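Group II chitinase (Ostrinia furnacalis, PDB 6JAV) probably hydrolyses internal glycosidic bonds of chitin, as a family 18 glycosidase, this chain being catalytic domain 1 of a longer multidomain protein. Local coordinates at residues V98-P101 against A102-A105; F148-L151 against V152-S156. All blocks are in the same frame, centred on the assembly; numbering follows the deposited sequence.

Interaction 1 (98-105) opens helix 101-118 and interaction 2 (148-156) runs along helix 143-159, neighbouring helices of the family 18 TIM-barrel domain; the centres of the two contacts lie about 10 Å apart. Arg104 joins them: its NH1 bonds to Val98 O within interaction 1, while its NE forms a salt bridge with Glu154 OE1 of interaction 2 at 2.8 Å. Van der Waals packing adds to this, with Val98 CB 3.8 Å from Phe148 N and Arg104 CD 3.9 Å from Leu151 N. Both contacts lie among the helices and connecting turns on the outside of the barrel, and neither includes a residue of the inhibitor pocket formed by Trp16, Arg20, Trp86, Asp199, Trp204, Ala281 and Phe284.

Interaction 1: residues V98-P101 against A102-A105; sequences VNDP and AARA
Asp100 and Ala102 meet at the N-terminus of helix 101-118, where Asp100 is the N-cap residue and its carboxylate reaches forward to the first turn. The methyl group of Ala102 lies 3.7 Å from Asp100 OD1.

At Ala103 the cap closes: its backbone N donates to Asp100 OD1 over 3.1 Å with an N-H...O angle of 161°. The amide meets the oxygen from above the carboxylate plane, steeply out of it. With CG anti to the Asp100 backbone N (chi1 -179°), the carboxylate is brought to this amide, and its carbon CG rests 3.5 Å from Ala103 CB. The negative group beside the helix start would also be expected to interact favourably with the helix dipole.

Arg104 makes two different bonds back to the preceding segment. Its backbone N donates to Asp100 O at 2.9 Å, an i to i+4 bond of the first helical turn. Its side chain bends at the CG-CD bond (chi3 -45°), which brings NH1 to Val98 O at 2.8 Å. That oxygen lies near the guanidinium plane, whereas NH1 approaches from above the plane of the Val98 carbonyl. Pro101 CA sits over the centre of one guanidinium face, 3.8 Å above it, so within this turn the flat group has a bond at its edge and packing on one face. Ala105 N continues the helix by bonding to Pro101 O at 3.0 Å.

The turn thus links the end of helix 93-98 to helix 101-118. On the side facing helix 143-159, Val98 packs on Leu151 and Arg104 on both Asp150 and Leu151, while Arg104 NE forms a salt bridge with Glu154 of that same helix.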
loop_
_atom_site.group_PDB
_atom_site.type_symbol
_atom_site.label_atom_id
_atom_site.label_comp_id
_atom_site.label_asym_id
_atom_site.label_seq_id
_atom_site.Cartn_x
_atom_site.Cartn_y
_atom_site.Cartn_z
ATOM N N VAL A 98 -19.538 6.857 -8.843
ATOM C CA VAL A 98 -19.240 8.228 -8.417
ATOM C C VAL A 98 -19.864 9.258 -9.339
ATOM O O VAL A 98 -20.003 10.421 -8.944
ATOM C CB VAL A 98 -17.735 8.513 -8.211
ATOM C CG1 VAL A 98 -17.134 7.519 -7.195
ATOM C CG2 VAL A 98 -16.976 8.482 -9.532
ATOM N N ASN A 99 -20.213 8.885 -10.563
ATOM C CA ASN A 99 -20.829 9.819 -11.508
ATOM C C ASN A 99 -22.354 9.884 -11.376
ATOM O O ASN A 99 -23.000 10.576 -12.172
ATOM C CB ASN A 99 -20.417 9.468 -12.935
ATOM C CG ASN A 99 -19.042 9.969 -13.270
ATOM O OD1 ASN A 99 -18.862 11.164 -13.570
ATOM N ND2 ASN A 99 -18.047 9.078 -13.207
ATOM N N ASP A 100 -22.937 9.201 -10.393
ATOM C CA ASP A 100 -24.392 9.080 -10.223
ATOM C C ASP A 100 -24.758 9.529 -8.810
ATOM O O ASP A 100 -24.573 8.770 -7.839
ATOM C CB ASP A 100 -24.758 7.614 -10.476
ATOM C CG ASP A 100 -26.245 7.312 -10.363
ATOM O OD1 ASP A 100 -27.005 8.110 -9.786
ATOM O OD2 ASP A 100 -26.640 6.209 -10.824
ATOM N N PRO A 101 -25.248 10.770 -8.631
ATOM C CA PRO A 101 -25.547 11.234 -7.263
ATOM C C PRO A 101 -26.506 10.336 -6.489
ATOM O O PRO A 101 -26.333 10.148 -5.276
ATOM C CB PRO A 101 -26.111 12.652 -7.482
ATOM C CG PRO A 101 -25.498 13.097 -8.787
ATOM C CD PRO A 101 -25.425 11.837 -9.640
ATOM N N ALA A 102 -27.544 9.798 -7.143
ATOM C CA ALA A 102 -28.477 8.923 -6.443
ATOM C C ALA A 102 -27.790 7.638 -5.988
ATOM O O ALA A 102 -28.072 7.132 -4.891
ATOM C CB ALA A 102 -29.684 8.599 -7.331
ATOM N N ALA A 103 -26.900 7.100 -6.822
ATOM C CA ALA A 103 -26.160 5.899 -6.436
ATOM C C ALA A 103 -25.216 6.183 -5.284
ATOM O O ALA A 103 -25.092 5.367 -4.359
ATOM C CB ALA A 103 -25.381 5.350 -7.626
ATOM N N ARG A 104 -24.556 7.347 -5.304
ATOM C CA ARG A 104 -23.691 7.702 -4.179
ATOM C C ARG A 104 -24.487 7.807 -2.891
ATOM O O ARG A 104 -24.043 7.343 -1.834
ATOM C CB ARG A 104 -22.957 9.022 -4.441
ATOM C CG ARG A 104 -21.946 8.992 -5.579
ATOM C CD ARG A 104 -20.980 10.194 -5.535
ATOM N NE ARG A 104 -21.694 11.452 -5.293
ATOM C CZ ARG A 104 -22.004 12.341 -6.227
ATOM N NH1 ARG A 104 -21.672 12.145 -7.490
ATOM N NH2 ARG A 104 -22.641 13.454 -5.870
ATOM N N ALA A 105 -25.691 8.406 -2.957
ATOM C CA ALA A 105 -26.462 8.621 -1.739
ATOM C C ALA A 105 -26.903 7.304 -1.123
ATOM O O ALA A 105 -26.873 7.146 0.104
ATOM C CB ALA A 105 -27.669 9.510 -2.053
#

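Interaction 2: residues F148-L151 against V152-S156; sequences FADL and VHELS
Phe148 and Val152 pack one turn apart on helix 143-159, which connects strands 122-126 and 165-170 in a beta-alpha-beta unit of the TIM barrel. Val152 CG2 makes a CH-pi contact over one face of the Phe148 ring, 4.2 Å from its centroid and displaced toward the rim near CE2 and CZ. CG2 lies beside the Val152 backbone N, since CG1 takes the place anti to it (chi1 170°), and this turns CG2 back toward the preceding turn. Both side chains also pack on Leu125 of strand 122-126 and on Leu186 of helix 183-189.

Along the same buried side, Leu151 CG meets Leu155 CD1 at 3.9 Å, the branch point of Leu151 against one methyl of Leu155, the side chains slanting across each other. Leu151 extends this packing to Phe107 and Leu155 to Val108, both on helix 101-118.

The other side is more polar and more exposed. There His153 turns its imidazole away from the preceding turn, although its CB remains 3.6 Å from Asp150 O. Glu154 leans back along the preceding turn, its CD 3.1 Å from Asp150 O, and its OE1 forms a salt bridge with Arg104 NE. Of the Asp150 side chain, CB comes nearest, 3.7 Å from Glu154 OE2, whereas Asp150 OD2 stays 5.0 Å from that same oxygen.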
loop_
_atom_site.group_PDB
_atom_site.type_symbol
_atom_site.label_atom_id
_atom_site.label_comp_id
_atom_site.label_asym_id
_atom_site.label_seq_id
_atom_site.Cartn_x
_atom_site.Cartn_y
_atom_site.Cartn_z
ATOM N N PHE A 148 -15.488 11.479 -7.416
ATOM C CA PHE A 148 -14.795 10.951 -6.239
ATOM C C PHE A 148 -14.742 11.982 -5.110
ATOM O O PHE A 148 -14.927 11.644 -3.930
ATOM C CB PHE A 148 -13.392 10.511 -6.649
ATOM C CG PHE A 148 -12.615 9.810 -5.561
ATOM C CD1 PHE A 148 -13.022 8.558 -5.100
ATOM C CD2 PHE A 148 -11.490 10.413 -5.010
ATOM C CE1 PHE A 148 -12.268 7.900 -4.102
ATOM C CE2 PHE A 148 -10.741 9.781 -4.021
ATOM C CZ PHE A 148 -11.133 8.516 -3.569
ATOM N N ALA A 149 -14.482 13.252 -5.450
ATOM C CA ALA A 149 -14.466 14.292 -4.424
ATOM C C ALA A 149 -15.820 14.417 -3.742
ATOM O O ALA A 149 -15.889 14.590 -2.520
ATOM C CB ALA A 149 -14.060 15.626 -5.067
ATOM N N ASP A 150 -16.908 14.295 -4.512
ATOM C CA ASP A 150 -18.236 14.365 -3.911
ATOM C C ASP A 150 -18.534 13.123 -3.081
ATOM O O ASP A 150 -19.161 13.227 -2.017
ATOM C CB ASP A 150 -19.314 14.571 -4.979
ATOM C CG ASP A 150 -19.295 15.991 -5.553
ATOM O OD1 ASP A 150 -18.785 16.917 -4.878
ATOM O OD2 ASP A 150 -19.787 16.174 -6.686
ATOM N N LEU A 151 -18.080 11.944 -3.543
ATOM C CA LEU A 151 -18.209 10.738 -2.716
ATOM C C LEU A 151 -17.491 10.916 -1.374
ATOM O O LEU A 151 -18.033 10.590 -0.306
ATOM C CB LEU A 151 -17.665 9.512 -3.457
ATOM C CG LEU A 151 -17.820 8.199 -2.645
ATOM C CD1 LEU A 151 -19.267 7.738 -2.660
ATOM C CD2 LEU A 151 -16.910 7.122 -3.195
ATOM N N VAL A 152 -16.272 11.452 -1.413
ATOM C CA VAL A 152 -15.525 11.702 -0.182
ATOM C C VAL A 152 -16.269 12.679 0.723
ATOM O O VAL A 152 -16.372 12.454 1.938
ATOM C CB VAL A 152 -14.106 12.175 -0.518
ATOM C CG1 VAL A 152 -13.390 12.673 0.729
ATOM C CG2 VAL A 152 -13.306 10.997 -1.063
ATOM N N HIS A 153 -16.829 13.755 0.145
ATOM C CA HIS A 153 -17.593 14.680 0.966
ATOM C C HIS A 153 -18.803 13.992 1.597
ATOM O O HIS A 153 -19.069 14.150 2.797
ATOM C CB HIS A 153 -18.060 15.877 0.156
ATOM C CG HIS A 153 -19.083 16.647 0.922
ATOM N ND1 HIS A 153 -20.412 16.684 0.563
ATOM C CD2 HIS A 153 -18.998 17.258 2.130
ATOM C CE1 HIS A 153 -21.091 17.347 1.489
ATOM N NE2 HIS A 153 -20.251 17.718 2.440
ATOM N N GLU A 154 -19.539 13.215 0.800
ATOM C CA GLU A 154 -20.775 12.619 1.302
ATOM C C GLU A 154 -20.489 11.564 2.360
ATOM O O GLU A 154 -21.236 11.438 3.345
ATOM C CB GLU A 154 -21.587 12.070 0.130
ATOM C CG GLU A 154 -22.082 13.240 -0.749
ATOM C CD GLU A 154 -22.285 12.927 -2.213
ATOM O OE1 GLU A 154 -22.414 11.735 -2.572
ATOM O OE2 GLU A 154 -22.327 13.899 -3.010
ATOM N N LEU A 155 -19.393 10.817 2.192
ATOM C CA LEU A 155 -18.983 9.889 3.250
ATOM C C LEU A 155 -18.555 10.639 4.504
ATOM O O LEU A 155 -18.927 10.259 5.620
ATOM C CB LEU A 155 -17.829 9.016 2.754
ATOM C CG LEU A 155 -18.222 7.906 1.783
ATOM C CD1 LEU A 155 -16.985 7.343 1.077
ATOM C CD2 LEU A 155 -18.977 6.782 2.519
ATOM N N SER A 156 -17.716 11.669 4.341
ATOM C CA SER A 156 -17.271 12.460 5.488
ATOM C C SER A 156 -18.462 13.004 6.272
ATOM O O SER A 156 -18.475 12.979 7.514
ATOM C CB SER A 156 -16.402 13.598 4.996
ATOM O OG SER A 156 -15.933 14.338 6.124
#